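Local coordinates for phage-like element PBSX protein XepA (Bacillus subtilis, PDB 6IA5) that is of unknown function, does not seem to be involved in host cell lysis, and assembles as a pentamer of all-beta subunits, at residues E41-A46 and E52-L57; E85-D88 and V92-T95; F121-G126 and S131-Y136; V214-K219 and W249-K254. One frame throughout, in Å; residues are numbered along the deposited sequence.

Interaction 1: E41-A46 and E52-L57; sequences EILTNA and EAYSQL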
loop_
_atom_site.group_PDB
_atom_site.type_symbol
_atom_site.label_atom_id
_atom_site.label_comp_id
_atom_site.label_asym_id
_atom_site.label_seq_id
_atom_site.Cartn_x
_atom_site.Cartn_y
_atom_site.Cartn_z
ATOM N N GLU E 41 -7.073 8.555 -34.696
ATOM C CA GLU E 41 -7.195 8.542 -36.146
ATOM C C GLU E 41 -8.445 7.717 -36.497
ATOM O O GLU E 41 -8.659 6.642 -35.927
ATOM C CB GLU E 41 -5.949 7.888 -36.744
ATOM C CG GLU E 41 -6.052 7.670 -38.253
ATOM C CD GLU E 41 -4.881 6.968 -38.939
ATOM O OE1 GLU E 41 -4.243 6.077 -38.338
ATOM O OE2 GLU E 41 -4.595 7.314 -40.072
ATOM N N ILE E 42 -9.279 8.216 -37.426
ATOM C CA ILE E 42 -10.328 7.357 -37.964
ATOM C C ILE E 42 -9.701 6.421 -39.002
ATOM O O ILE E 42 -9.076 6.880 -39.947
ATOM C CB ILE E 42 -11.561 8.144 -38.471
ATOM C CG1 ILE E 42 -12.669 7.191 -38.935
ATOM C CG2 ILE E 42 -11.190 9.161 -39.556
ATOM C CD1 ILE E 42 -14.013 7.872 -39.205
ATOM N N LEU E 43 -9.811 5.105 -38.780
ATOM C CA LEU E 43 -9.179 4.144 -39.666
ATOM C C LEU E 43 -10.039 3.900 -40.907
ATOM O O LEU E 43 -9.499 3.696 -41.993
ATOM C CB LEU E 43 -8.983 2.813 -38.936
ATOM C CG LEU E 43 -8.015 2.801 -37.757
ATOM C CD1 LEU E 43 -7.673 1.372 -37.409
ATOM C CD2 LEU E 43 -6.736 3.578 -38.070
ATOM N N THR E 44 -11.368 3.857 -40.718
ATOM C CA THR E 44 -12.297 3.580 -41.803
ATOM C C THR E 44 -13.684 4.046 -41.380
ATOM O O THR E 44 -14.015 4.025 -40.188
ATOM C CB THR E 44 -12.308 2.075 -42.149
ATOM O OG1 THR E 44 -13.204 1.870 -43.246
ATOM C CG2 THR E 44 -12.746 1.186 -41.001
ATOM N N ASN E 45 -14.496 4.452 -42.357
ATOM C CA ASN E 45 -15.929 4.580 -42.143
ATOM C C ASN E 45 -16.726 3.877 -43.252
ATOM O O ASN E 45 -17.899 4.178 -43.447
ATOM C CB ASN E 45 -16.366 6.034 -41.977
ATOM C CG ASN E 45 -16.172 6.847 -43.243
ATOM O OD1 ASN E 45 -15.649 6.353 -44.237
ATOM N ND2 ASN E 45 -16.611 8.087 -43.228
ATOM N N ALA E 46 -16.096 2.929 -43.942
ATOM C CA ALA E 46 -16.738 2.216 -45.040
ATOM C C ALA E 46 -17.554 1.043 -44.499
ATOM O O ALA E 46 -16.989 0.123 -43.902
ATOM C CB ALA E 46 -15.684 1.759 -46.032
ATOM N N GLU E 52 -18.027 -9.525 -43.998
ATOM C CA GLU E 52 -16.840 -8.891 -44.552
ATOM C C GLU E 52 -15.976 -8.310 -43.419
ATOM O O GLU E 52 -16.491 -7.842 -42.397
ATOM C CB GLU E 52 -17.270 -7.786 -45.524
ATOM C CG GLU E 52 -16.136 -7.242 -46.370
ATOM C CD GLU E 52 -16.469 -6.019 -47.206
ATOM O OE1 GLU E 52 -17.627 -5.517 -47.132
ATOM O OE2 GLU E 52 -15.560 -5.565 -47.937
ATOM N N ALA E 53 -14.653 -8.335 -43.621
ATOM C CA ALA E 53 -13.678 -7.841 -42.660
ATOM C C ALA E 53 -13.005 -6.576 -43.186
ATOM O O ALA E 53 -12.790 -6.429 -44.387
ATOM C CB ALA E 53 -12.644 -8.894 -42.366
ATOM N N TYR E 54 -12.706 -5.653 -42.261
ATOM C CA TYR E 54 -11.735 -4.599 -42.502
ATOM C C TYR E 54 -10.414 -5.001 -41.836
ATOM O O TYR E 54 -10.411 -5.413 -40.681
ATOM C CB TYR E 54 -12.248 -3.262 -41.949
ATOM C CG TYR E 54 -11.139 -2.249 -41.818
ATOM C CD1 TYR E 54 -10.687 -1.531 -42.920
ATOM C CD2 TYR E 54 -10.489 -2.072 -40.604
ATOM C CE1 TYR E 54 -9.636 -0.632 -42.809
ATOM C CE2 TYR E 54 -9.441 -1.173 -40.474
ATOM C CZ TYR E 54 -9.018 -0.449 -41.578
ATOM O OH TYR E 54 -7.960 0.399 -41.450
ATOM N N SER E 55 -9.297 -4.889 -42.567
ATOM C CA SER E 55 -7.971 -5.174 -42.039
ATOM C C SER E 55 -7.076 -3.971 -42.259
ATOM O O SER E 55 -6.800 -3.612 -43.392
ATOM C CB SER E 55 -7.351 -6.361 -42.705
ATOM O OG SER E 55 -7.772 -7.540 -42.069
ATOM N N GLN E 56 -6.628 -3.355 -41.167
ATOM C CA GLN E 56 -5.692 -2.246 -41.261
ATOM C C GLN E 56 -4.363 -2.812 -41.752
ATOM O O GLN E 56 -3.994 -3.920 -41.342
ATOM C CB GLN E 56 -5.500 -1.646 -39.853
ATOM C CG GLN E 56 -4.610 -0.424 -39.842
ATOM C CD GLN E 56 -4.398 0.124 -38.443
ATOM O OE1 GLN E 56 -4.473 -0.600 -37.433
ATOM N NE2 GLN E 56 -4.129 1.425 -38.386
ATOM N N LEU E 57 -3.626 -2.044 -42.578
ATOM C CA LEU E 57 -2.270 -2.474 -42.902
ATOM C C LEU E 57 -1.441 -2.441 -41.636
ATOM O O LEU E 57 -1.647 -1.556 -40.805
ATOM C CB LEU E 57 -1.649 -1.575 -43.978
ATOM C CG LEU E 57 -2.278 -1.692 -45.372
ATOM C CD1 LEU E 57 -1.522 -0.836 -46.379
ATOM C CD2 LEU E 57 -2.319 -3.145 -45.854
#

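Interaction 2: E85-D88 and V92-T95; sequences EESD and VWTT. With ACT (acetate ion), chain B.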
loop_
_atom_site.group_PDB
_atom_site.type_symbol
_atom_site.label_atom_id
_atom_site.label_comp_id
_atom_site.label_asym_id
_atom_site.label_seq_id
_atom_site.Cartn_x
_atom_site.Cartn_y
_atom_site.Cartn_z
ATOM N N GLU E 85 -4.265 -6.887 -33.149
ATOM C CA GLU E 85 -3.359 -7.980 -33.474
ATOM C C GLU E 85 -1.937 -7.461 -33.646
ATOM O O GLU E 85 -1.723 -6.282 -33.928
ATOM C CB GLU E 85 -3.860 -8.672 -34.743
ATOM C CG GLU E 85 -5.329 -9.032 -34.639
ATOM C CD GLU E 85 -5.820 -9.999 -35.697
ATOM O OE1 GLU E 85 -5.690 -9.655 -36.897
ATOM O OE2 GLU E 85 -6.283 -11.083 -35.329
ATOM N N GLU E 86 -0.976 -8.375 -33.503
ATOM C CA GLU E 86 0.430 -8.022 -33.546
ATOM C C GLU E 86 1.190 -9.025 -34.413
ATOM O O GLU E 86 0.770 -10.179 -34.570
ATOM C CB GLU E 86 0.999 -8.055 -32.131
ATOM C CG GLU E 86 0.449 -6.958 -31.228
ATOM C CD GLU E 86 1.141 -6.950 -29.877
ATOM O OE1 GLU E 86 2.395 -6.701 -29.858
ATOM O OE2 GLU E 86 0.435 -7.240 -28.865
ATOM N N SER E 87 2.327 -8.572 -34.951
ATOM C CA SER E 87 3.144 -9.403 -35.813
ATOM C C SER E 87 4.592 -8.939 -35.741
ATOM O O SER E 87 4.845 -7.739 -35.754
ATOM C CB SER E 87 2.645 -9.295 -37.242
ATOM O OG SER E 87 3.509 -10.009 -38.131
ATOM N N ASP E 88 5.535 -9.899 -35.723
ATOM C CA ASP E 88 6.944 -9.556 -35.823
ATOM C C ASP E 88 7.409 -9.453 -37.267
ATOM O O ASP E 88 8.455 -8.860 -37.518
ATOM C CB ASP E 88 7.813 -10.446 -34.937
ATOM C CG ASP E 88 8.063 -9.766 -33.595
ATOM O OD1 ASP E 88 8.292 -8.509 -33.603
ATOM O OD2 ASP E 88 7.975 -10.467 -32.566
ATOM N N VAL E 92 2.510 -12.763 -40.518
ATOM C CA VAL E 92 1.750 -13.673 -39.677
ATOM C C VAL E 92 1.346 -12.915 -38.408
ATOM O O VAL E 92 2.189 -12.293 -37.756
ATOM C CB VAL E 92 2.577 -14.936 -39.380
ATOM C CG1 VAL E 92 1.894 -15.852 -38.378
ATOM C CG2 VAL E 92 2.951 -15.671 -40.671
ATOM N N TRP E 93 0.047 -12.975 -38.083
ATOM C CA TRP E 93 -0.588 -12.138 -37.068
ATOM C C TRP E 93 -1.070 -13.007 -35.907
ATOM O O TRP E 93 -1.618 -14.080 -36.129
ATOM C CB TRP E 93 -1.732 -11.331 -37.706
ATOM C CG TRP E 93 -1.177 -10.286 -38.625
ATOM C CD1 TRP E 93 -0.908 -10.420 -39.961
ATOM C CD2 TRP E 93 -0.725 -8.965 -38.262
ATOM N NE1 TRP E 93 -0.348 -9.268 -40.461
ATOM C CE2 TRP E 93 -0.220 -8.355 -39.439
ATOM C CE3 TRP E 93 -0.713 -8.224 -37.067
ATOM C CZ2 TRP E 93 0.282 -7.050 -39.451
ATOM C CZ3 TRP E 93 -0.204 -6.937 -37.080
ATOM C CH2 TRP E 93 0.293 -6.360 -38.255
ATOM N N THR E 94 -0.872 -12.533 -34.671
ATOM C CA THR E 94 -1.544 -13.132 -33.525
ATOM C C THR E 94 -2.504 -12.105 -32.916
ATOM O O THR E 94 -2.251 -10.909 -32.997
ATOM C CB THR E 94 -0.528 -13.680 -32.514
ATOM O OG1 THR E 94 0.309 -12.580 -32.158
ATOM C CG2 THR E 94 0.323 -14.795 -33.088
ATOM N N THR E 95 -3.606 -12.585 -32.332
ATOM C CA THR E 95 -4.621 -11.727 -31.747
ATOM C C THR E 95 -4.251 -11.423 -30.305
ATOM O O THR E 95 -4.110 -12.357 -29.508
ATOM C CB THR E 95 -5.998 -12.409 -31.754
ATOM O OG1 THR E 95 -6.242 -12.753 -33.118
ATOM C CG2 THR E 95 -7.087 -11.476 -31.265
HETATM C C ACT B . 4.730 -13.545 -35.518
HETATM O O ACT B . 5.177 -13.096 -36.606
HETATM O OXT ACT B . 4.934 -12.913 -34.475
HETATM C CH3 ACT B . 3.954 -14.843 -35.381
#

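Interaction 3: F121-G126 and S131-Y136; sequences FRYVNG and SEFVLY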
loop_
_atom_site.group_PDB
_atom_site.type_symbol
_atom_site.label_atom_id
_atom_site.label_comp_id
_atom_site.label_asym_id
_atom_site.label_seq_id
_atom_site.Cartn_x
_atom_site.Cartn_y
_atom_site.Cartn_z
ATOM N N PHE E 121 -5.553 -3.195 -36.380
ATOM C CA PHE E 121 -6.924 -3.544 -36.075
ATOM C C PHE E 121 -7.466 -4.365 -37.243
ATOM O O PHE E 121 -7.175 -4.076 -38.404
ATOM C CB PHE E 121 -7.781 -2.283 -35.915
ATOM C CG PHE E 121 -7.567 -1.519 -34.627
ATOM C CD1 PHE E 121 -6.581 -1.896 -33.719
ATOM C CD2 PHE E 121 -8.352 -0.414 -34.334
ATOM C CE1 PHE E 121 -6.385 -1.175 -32.540
ATOM C CE2 PHE E 121 -8.143 0.310 -33.164
ATOM C CZ PHE E 121 -7.164 -0.066 -32.274
ATOM N N ARG E 122 -8.264 -5.377 -36.899
ATOM C CA ARG E 122 -9.027 -6.142 -37.871
ATOM C C ARG E 122 -10.445 -6.247 -37.324
ATOM O O ARG E 122 -10.652 -6.713 -36.205
ATOM C CB ARG E 122 -8.360 -7.506 -38.120
ATOM C CG ARG E 122 -9.076 -8.389 -39.136
ATOM C CD ARG E 122 -8.308 -9.673 -39.461
ATOM N NE ARG E 122 -8.090 -10.513 -38.287
ATOM C CZ ARG E 122 -8.968 -11.374 -37.766
ATOM N NH1 ARG E 122 -10.128 -11.604 -38.363
ATOM N NH2 ARG E 122 -8.702 -11.991 -36.627
ATOM N N TYR E 123 -11.418 -5.778 -38.108
ATOM C CA TYR E 123 -12.806 -5.781 -37.688
ATOM C C TYR E 123 -13.596 -6.721 -38.604
ATOM O O TYR E 123 -13.581 -6.530 -39.816
ATOM C CB TYR E 123 -13.388 -4.370 -37.786
ATOM C CG TYR E 123 -14.781 -4.284 -37.219
ATOM C CD1 TYR E 123 -15.888 -4.678 -37.962
ATOM C CD2 TYR E 123 -14.987 -3.848 -35.919
ATOM C CE1 TYR E 123 -17.166 -4.627 -37.427
ATOM C CE2 TYR E 123 -16.259 -3.797 -35.364
ATOM C CZ TYR E 123 -17.353 -4.187 -36.127
ATOM O OH TYR E 123 -18.615 -4.153 -35.595
ATOM N N VAL E 124 -14.279 -7.715 -38.019
ATOM C CA VAL E 124 -15.088 -8.650 -38.796
ATOM C C VAL E 124 -16.566 -8.367 -38.539
ATOM O O VAL E 124 -17.036 -8.518 -37.410
ATOM C CB VAL E 124 -14.742 -10.119 -38.481
ATOM C CG1 VAL E 124 -15.590 -11.094 -39.302
ATOM C CG2 VAL E 124 -13.253 -10.412 -38.665
ATOM N N ASN E 125 -17.293 -7.959 -39.591
ATOM C CA ASN E 125 -18.727 -7.694 -39.476
ATOM C C ASN E 125 -19.473 -9.019 -39.291
ATOM O O ASN E 125 -19.032 -10.042 -39.815
ATOM C CB ASN E 125 -19.259 -6.931 -40.694
ATOM C CG ASN E 125 -20.709 -6.516 -40.563
ATOM O OD1 ASN E 125 -21.186 -6.246 -39.463
ATOM N ND2 ASN E 125 -21.415 -6.460 -41.683
ATOM N N GLY E 126 -20.573 -8.996 -38.528
ATOM C CA GLY E 126 -21.388 -10.181 -38.306
ATOM C C GLY E 126 -22.285 -10.479 -39.521
ATOM O O GLY E 126 -22.002 -10.028 -40.635
ATOM N N SER E 131 -24.988 -0.401 -42.233
ATOM C CA SER E 131 -25.269 0.833 -42.950
ATOM C C SER E 131 -24.433 1.985 -42.389
ATOM O O SER E 131 -24.254 2.989 -43.062
ATOM C CB SER E 131 -26.751 1.142 -42.976
ATOM N N GLU E 132 -23.874 1.814 -41.182
ATOM C CA GLU E 132 -23.054 2.845 -40.556
ATOM C C GLU E 132 -21.925 2.186 -39.763
ATOM O O GLU E 132 -22.178 1.234 -39.014
ATOM C CB GLU E 132 -23.956 3.679 -39.643
ATOM C CG GLU E 132 -23.331 4.960 -39.145
ATOM C CD GLU E 132 -24.056 5.542 -37.944
ATOM O OE1 GLU E 132 -25.205 5.117 -37.677
ATOM O OE2 GLU E 132 -23.467 6.408 -37.281
ATOM N N PHE E 133 -20.690 2.694 -39.938
ATOM C CA PHE E 133 -19.520 2.132 -39.265
ATOM C C PHE E 133 -18.403 3.169 -39.157
ATOM O O PHE E 133 -18.058 3.796 -40.147
ATOM C CB PHE E 133 -19.000 0.930 -40.060
ATOM C CG PHE E 133 -17.766 0.222 -39.544
ATOM C CD1 PHE E 133 -17.593 -0.049 -38.188
ATOM C CD2 PHE E 133 -16.785 -0.210 -40.433
ATOM C CE1 PHE E 133 -16.455 -0.717 -37.747
ATOM C CE2 PHE E 133 -15.653 -0.876 -39.984
ATOM C CZ PHE E 133 -15.493 -1.135 -38.641
ATOM N N VAL E 134 -17.824 3.330 -37.954
ATOM C CA VAL E 134 -16.588 4.092 -37.764
ATOM C C VAL E 134 -15.681 3.302 -36.827
ATOM O O VAL E 134 -16.157 2.657 -35.882
ATOM C CB VAL E 134 -16.802 5.514 -37.208
ATOM C CG1 VAL E 134 -17.517 6.439 -38.180
ATOM C CG2 VAL E 134 -17.516 5.507 -35.860
ATOM N N LEU E 135 -14.374 3.384 -37.094
ATOM C CA LEU E 135 -13.370 2.717 -36.285
ATOM C C LEU E 135 -12.237 3.700 -36.014
ATOM O O LEU E 135 -11.647 4.218 -36.955
ATOM C CB LEU E 135 -12.879 1.492 -37.064
ATOM C CG LEU E 135 -11.830 0.631 -36.357
ATOM C CD1 LEU E 135 -12.314 0.144 -34.994
ATOM C CD2 LEU E 135 -11.463 -0.560 -37.246
ATOM N N TYR E 136 -11.961 3.971 -34.725
ATOM C CA TYR E 136 -10.951 4.938 -34.291
ATOM C C TYR E 136 -9.813 4.230 -33.567
ATOM O O TYR E 136 -10.041 3.257 -32.838
ATOM C CB TYR E 136 -11.558 5.985 -33.339
ATOM C CG TYR E 136 -12.314 7.082 -34.053
ATOM C CD1 TYR E 136 -13.617 6.888 -34.503
ATOM C CD2 TYR E 136 -11.706 8.293 -34.336
ATOM C CE1 TYR E 136 -14.312 7.892 -35.169
ATOM C CE2 TYR E 136 -12.382 9.315 -34.997
ATOM C CZ TYR E 136 -13.677 9.098 -35.431
ATOM O OH TYR E 136 -14.326 10.107 -36.074
#

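Interaction 4: V214-K219 and W249-K254; sequences VKFWGK and WAFDIK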
loop_
_atom_site.group_PDB
_atom_site.type_symbol
_atom_site.label_atom_id
_atom_site.label_comp_id
_atom_site.label_asym_id
_atom_site.label_seq_id
_atom_site.Cartn_x
_atom_site.Cartn_y
_atom_site.Cartn_z
ATOM N N VAL E 214 17.215 -41.986 24.348
ATOM C CA VAL E 214 17.260 -40.602 23.903
ATOM C C VAL E 214 16.920 -39.705 25.086
ATOM O O VAL E 214 15.925 -39.934 25.763
ATOM C CB VAL E 214 16.303 -40.351 22.729
ATOM C CG1 VAL E 214 16.368 -38.902 22.244
ATOM C CG2 VAL E 214 16.558 -41.330 21.593
ATOM N N LYS E 215 17.752 -38.679 25.306
ATOM C CA LYS E 215 17.540 -37.719 26.370
ATOM C C LYS E 215 17.204 -36.378 25.738
ATOM O O LYS E 215 17.848 -35.983 24.768
ATOM C CB LYS E 215 18.795 -37.625 27.239
ATOM C CG LYS E 215 18.644 -36.860 28.547
ATOM C CD LYS E 215 19.795 -37.109 29.508
ATOM C CE LYS E 215 19.503 -36.791 30.968
ATOM N NZ LYS E 215 18.553 -35.668 31.145
ATOM N N PHE E 216 16.189 -35.696 26.295
ATOM C CA PHE E 216 15.653 -34.471 25.717
ATOM C C PHE E 216 16.296 -33.258 26.390
ATOM O O PHE E 216 16.251 -33.128 27.614
ATOM C CB PHE E 216 14.133 -34.419 25.912
ATOM C CG PHE E 216 13.374 -35.673 25.541
ATOM C CD1 PHE E 216 13.786 -36.485 24.488
ATOM C CD2 PHE E 216 12.214 -36.028 26.228
ATOM C CE1 PHE E 216 13.058 -37.618 24.130
ATOM C CE2 PHE E 216 11.491 -37.161 25.873
ATOM C CZ PHE E 216 11.917 -37.949 24.822
ATOM N N TRP E 217 16.882 -32.368 25.579
ATOM C CA TRP E 217 17.614 -31.231 26.116
ATOM C C TRP E 217 17.174 -29.954 25.414
ATOM O O TRP E 217 16.901 -29.967 24.221
ATOM C CB TRP E 217 19.119 -31.375 25.869
ATOM C CG TRP E 217 19.847 -32.521 26.497
ATOM C CD1 TRP E 217 20.351 -33.611 25.847
ATOM C CD2 TRP E 217 20.275 -32.643 27.866
ATOM N NE1 TRP E 217 21.044 -34.409 26.718
ATOM C CE2 TRP E 217 21.027 -33.840 27.962
ATOM C CE3 TRP E 217 20.110 -31.864 29.018
ATOM C CZ2 TRP E 217 21.591 -34.279 29.162
ATOM C CZ3 TRP E 217 20.667 -32.296 30.207
ATOM C CH2 TRP E 217 21.392 -33.491 30.277
ATOM N N GLY E 218 17.176 -28.852 26.168
ATOM C CA GLY E 218 17.137 -27.519 25.596
ATOM C C GLY E 218 18.389 -26.740 26.003
ATOM O O GLY E 218 19.042 -27.082 26.988
ATOM N N LYS E 219 18.737 -25.717 25.220
ATOM C CA LYS E 219 19.724 -24.748 25.675
ATOM C C LYS E 219 19.074 -23.377 25.721
ATOM O O LYS E 219 18.320 -23.020 24.818
ATOM C CB LYS E 219 20.946 -24.703 24.753
ATOM C CG LYS E 219 21.829 -25.933 24.825
ATOM C CD LYS E 219 22.996 -25.841 23.870
ATOM C CE LYS E 219 24.038 -26.912 24.096
ATOM N NZ LYS E 219 25.118 -26.731 23.096
ATOM N N TRP E 249 7.064 -37.447 20.395
ATOM C CA TRP E 249 7.043 -36.677 21.625
ATOM C C TRP E 249 6.809 -35.215 21.269
ATOM O O TRP E 249 7.495 -34.691 20.395
ATOM C CB TRP E 249 8.374 -36.857 22.353
ATOM C CG TRP E 249 8.601 -38.245 22.877
ATOM C CD1 TRP E 249 9.137 -39.323 22.215
ATOM C CD2 TRP E 249 8.295 -38.695 24.211
ATOM N NE1 TRP E 249 9.184 -40.410 23.052
ATOM C CE2 TRP E 249 8.679 -40.055 24.283
ATOM C CE3 TRP E 249 7.748 -38.077 25.346
ATOM C CZ2 TRP E 249 8.541 -40.797 25.457
ATOM C CZ3 TRP E 249 7.603 -38.815 26.498
ATOM C CH2 TRP E 249 7.998 -40.160 26.550
ATOM N N ALA E 250 5.863 -34.576 21.970
ATOM C CA ALA E 250 5.506 -33.185 21.759
ATOM C C ALA E 250 6.157 -32.321 22.834
ATOM O O ALA E 250 6.072 -32.652 24.015
ATOM C CB ALA E 250 3.997 -33.034 21.755
ATOM N N PHE E 251 6.780 -31.203 22.415
ATOM C CA PHE E 251 7.462 -30.309 23.345
ATOM C C PHE E 251 6.990 -28.874 23.145
ATOM O O PHE E 251 6.771 -28.428 22.020
ATOM C CB PHE E 251 8.973 -30.290 23.090
ATOM C CG PHE E 251 9.649 -31.624 23.248
ATOM C CD1 PHE E 251 9.672 -32.546 22.212
ATOM C CD2 PHE E 251 10.245 -31.964 24.457
ATOM C CE1 PHE E 251 10.294 -33.777 22.371
ATOM C CE2 PHE E 251 10.854 -33.199 24.622
ATOM C CZ PHE E 251 10.885 -34.095 23.578
ATOM N N ASP E 252 6.870 -28.160 24.261
ATOM C CA ASP E 252 6.715 -26.719 24.274
ATOM C C ASP E 252 8.114 -26.115 24.347
ATOM O O ASP E 252 8.806 -26.299 25.345
ATOM C CB ASP E 252 5.853 -26.286 25.466
ATOM C CG ASP E 252 5.774 -24.777 25.696
ATOM O OD1 ASP E 252 6.181 -23.988 24.786
ATOM O OD2 ASP E 252 5.283 -24.388 26.782
ATOM N N ILE E 253 8.526 -25.387 23.297
ATOM C CA ILE E 253 9.926 -24.984 23.232
ATOM C C ILE E 253 10.082 -23.463 23.305
ATOM O O ILE E 253 11.195 -22.959 23.100
ATOM C CB ILE E 253 10.610 -25.585 21.984
ATOM C CG1 ILE E 253 9.955 -25.120 20.678
ATOM C CG2 ILE E 253 10.682 -27.110 22.095
ATOM C CD1 ILE E 253 10.735 -25.526 19.445
ATOM N N LYS E 254 8.974 -22.748 23.565
ATOM C CA LYS E 254 8.996 -21.298 23.699
ATOM C C LYS E 254 10.064 -20.885 24.709
ATOM O O LYS E 254 10.074 -21.348 25.845
ATOM C CB LYS E 254 7.651 -20.750 24.187
ATOM C CG LYS E 254 6.598 -20.500 23.118
ATOM C CD LYS E 254 5.396 -19.705 23.624
ATOM C CE LYS E 254 4.811 -20.166 24.947
ATOM N NZ LYS E 254 4.382 -21.586 24.948
#

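Interaction 1: E41-A46 and E52-L57
With its CG anti to the backbone N (chi1 164°), Y54 lays its ring against T44, whose own torsion (chi1 -178°) turns OG1 away from the backbone N and leaves CG2 to settle on that ring. The methyl sits almost exactly over the middle of one face: T44 CG2 is 3.8 Å from the Y54 ring centroid and only 5° off the normal, a CH-pi contact. The CB of T44 overhangs the same ring nearer its rim, 3.9 Å from Y54 CE1.

T44 OG1 looks back along its own chain and accepts from A46 N at 3.2 Å. This bond makes an ST turn, and it holds the threonine rotation that presents the methyl to the tyrosine.

The phenol end of Y54 extends further, to L43, with Y54 OH 3.6 Å from L43 CB. Beyond it the extended chain of Q56 passes L43 at about a right angle. The amide meets both methyls of the leucine, L43 CD2 lying 3.4 Å from Q56 NE2 and L43 CD1 lying 3.7 Å from Q56 CD. This is packing; the hydrogen bonds of the buried amide go elsewhere, Q56 OE1 accepting from both Q137 NE2 and F121 N.

Within this chain, strands 41-44 and 53-60 are the outermost strands of two different four-stranded antiparallel sheets, so the contact is made by side chains between the sheets. Strand 133-140 pairs with 41-44, and strand 118-125 with 53-60, while E41 packs on R23 of a neighbouring subunit.

Interaction 2: E85-D88 and V92-T95
S87 and W93 meet near the turn end of an antiparallel beta hairpin, strands 80-87 and 94-101, with the serine CB standing over one face of the indole. S87 CB is 3.5 Å from the centroid of the six-membered ring and 10° off its normal, a CH-pi contact. The backbone of E85 and E86 runs along the edge of the same ring, where E85 O approaches W93 CZ3 at 3.6 Å near the ring plane. R120 adds a cation-pi contact to this indole.

Further along the hairpin, E85 and T95 form a non-hydrogen-bonded pair whose side chains cross obliquely on one face of the sheet. T95 OG1 donates to E85 OE2 at 2.8 Å, on the anti lone pair, while R120 and R122 form salt bridges to the two carboxylate oxygens; three partners thus fix the glutamate's orientation. Between the two pairs, E86 and T94 exchange two backbone hydrogen bonds, each 2.9 Å between N and O.

An acetate ion, probably from the crystallisation liquor, is held beside the turn by K116 NZ and by weak bonds from D88 N. Close by, S87 OG donates to V92 O at 2.7 Å, reaching the oxygen from above the carbonyl plane, 43° out of it.

Interaction 3: F121-G126 and S131-Y136
F133 drives the rim of its ring into Y123, with CE1 and CZ as the bump and the broad face of the tyrosine as the surface that receives it. F133 CE1 stands 3.7 Å above the Y123 plane over the ring centre, and the closest pair is F133 CZ with Y123 CG at 3.5 Å. The planes are inclined at 43°, so the pair is oblique, neither a stack nor a T. The two side chains run alongside each other in opposite senses, each with CG anti to the backbone N, which sends them across the gap.

The next knob is L135. Its forked end reaches between the two aromatic residues of strand 118-125: L135 CD1 lies 4.1 Å from F121 CD2, while L135 CD2 lies 4.3 Å from Y123 CB. F121 in turn passes L135 and reaches the backbone beyond, its CE2 3.5 Å from Y136 O, with that carbonyl oxygen at the ring edge, in its plane.

Side chains from inner strands complete the packing: L82 lies against both Y123 and L135, V70 and I84 against F121, and A76 against F133. On the other surface of strand 133-140, V134 and Y136 pack on L62 and G63 of a neighbouring subunit.

The short strand segments 121-125 and 133-136 run nearly antiparallel, at 158°, yet their axes come no closer than 9.8 Å and no hydrogen bond joins them. Two antiparallel sheets meeting through interlocking apolar side chains in this way form the hydrophobic core of a beta sandwich.

Interaction 4: V214-K219 and W249-K254
F216 uses both its face and its edge in an aromatic cluster with W249 and F251. Over one face, off centre toward the rim, comes the edge of F251, whose CZ stands 3.5 Å above the F216 plane. The two rings are nearly perpendicular, at 87°, in a T-shaped pair. At the edge of F251 lies F216 CD2, in the F251 plane and 3.5 Å from F251 CE2.

The far end of F216 then becomes the edge of a second edge-to-face pair. Its CZ points at the face of the W249 indole, over the centre of the ring system, and comes to 3.7 Å from W249 CD2. Here the planes are less steep, at 57°. F216 crosses each partner's side chain at about a right angle; its CG, anti to the carbonyl carbon (chi1 -48°), directs the ring across to both of them. The indole N-H of W249 is engaged outside the cluster, with E247 OE2.

Just past the aromatic residues, strand 247-252 ends in an Asx turn: D252 OD1 accepts from K254 N at 3.3 Å, the amide nitrogen approaching from above the carboxylate plane. A salt bridge from K254 NZ to the same oxygen is doubtful, since the lysine has two conformers and the bridge is seen here in one.

Strands 211-219 and 247-252 both pair with strand 225-232, whose I228 touches F216 and F251, as does M261 of strand 258-267. All three aromatic residues are buried, and the arrangement is that of an aromatic cluster in the core of an all-antiparallel beta domain.

In the fold
From the N terminus, interaction 1 closes first, across a five-residue loop joining edge strands of two sheets. Interaction 2 follows as a hairpin turn with three residues between its segments, and interaction 3 closes a four-residue connection between the sheets. Interaction 4 spans 29 residues. All are in series; none nests in or crosses another. Interactions 1 and 3, with centres about 6 Å apart, lie side by side across the same interface between two sheets, joined within each sheet by backbone bonds of L43 with L135 and Y54 with Y123. The E85-R122 salt bridge ties interaction 2 to interaction 3. Interaction 4 belongs to a separate C-terminal domain, its nearest atoms about 53 Å from interaction 2.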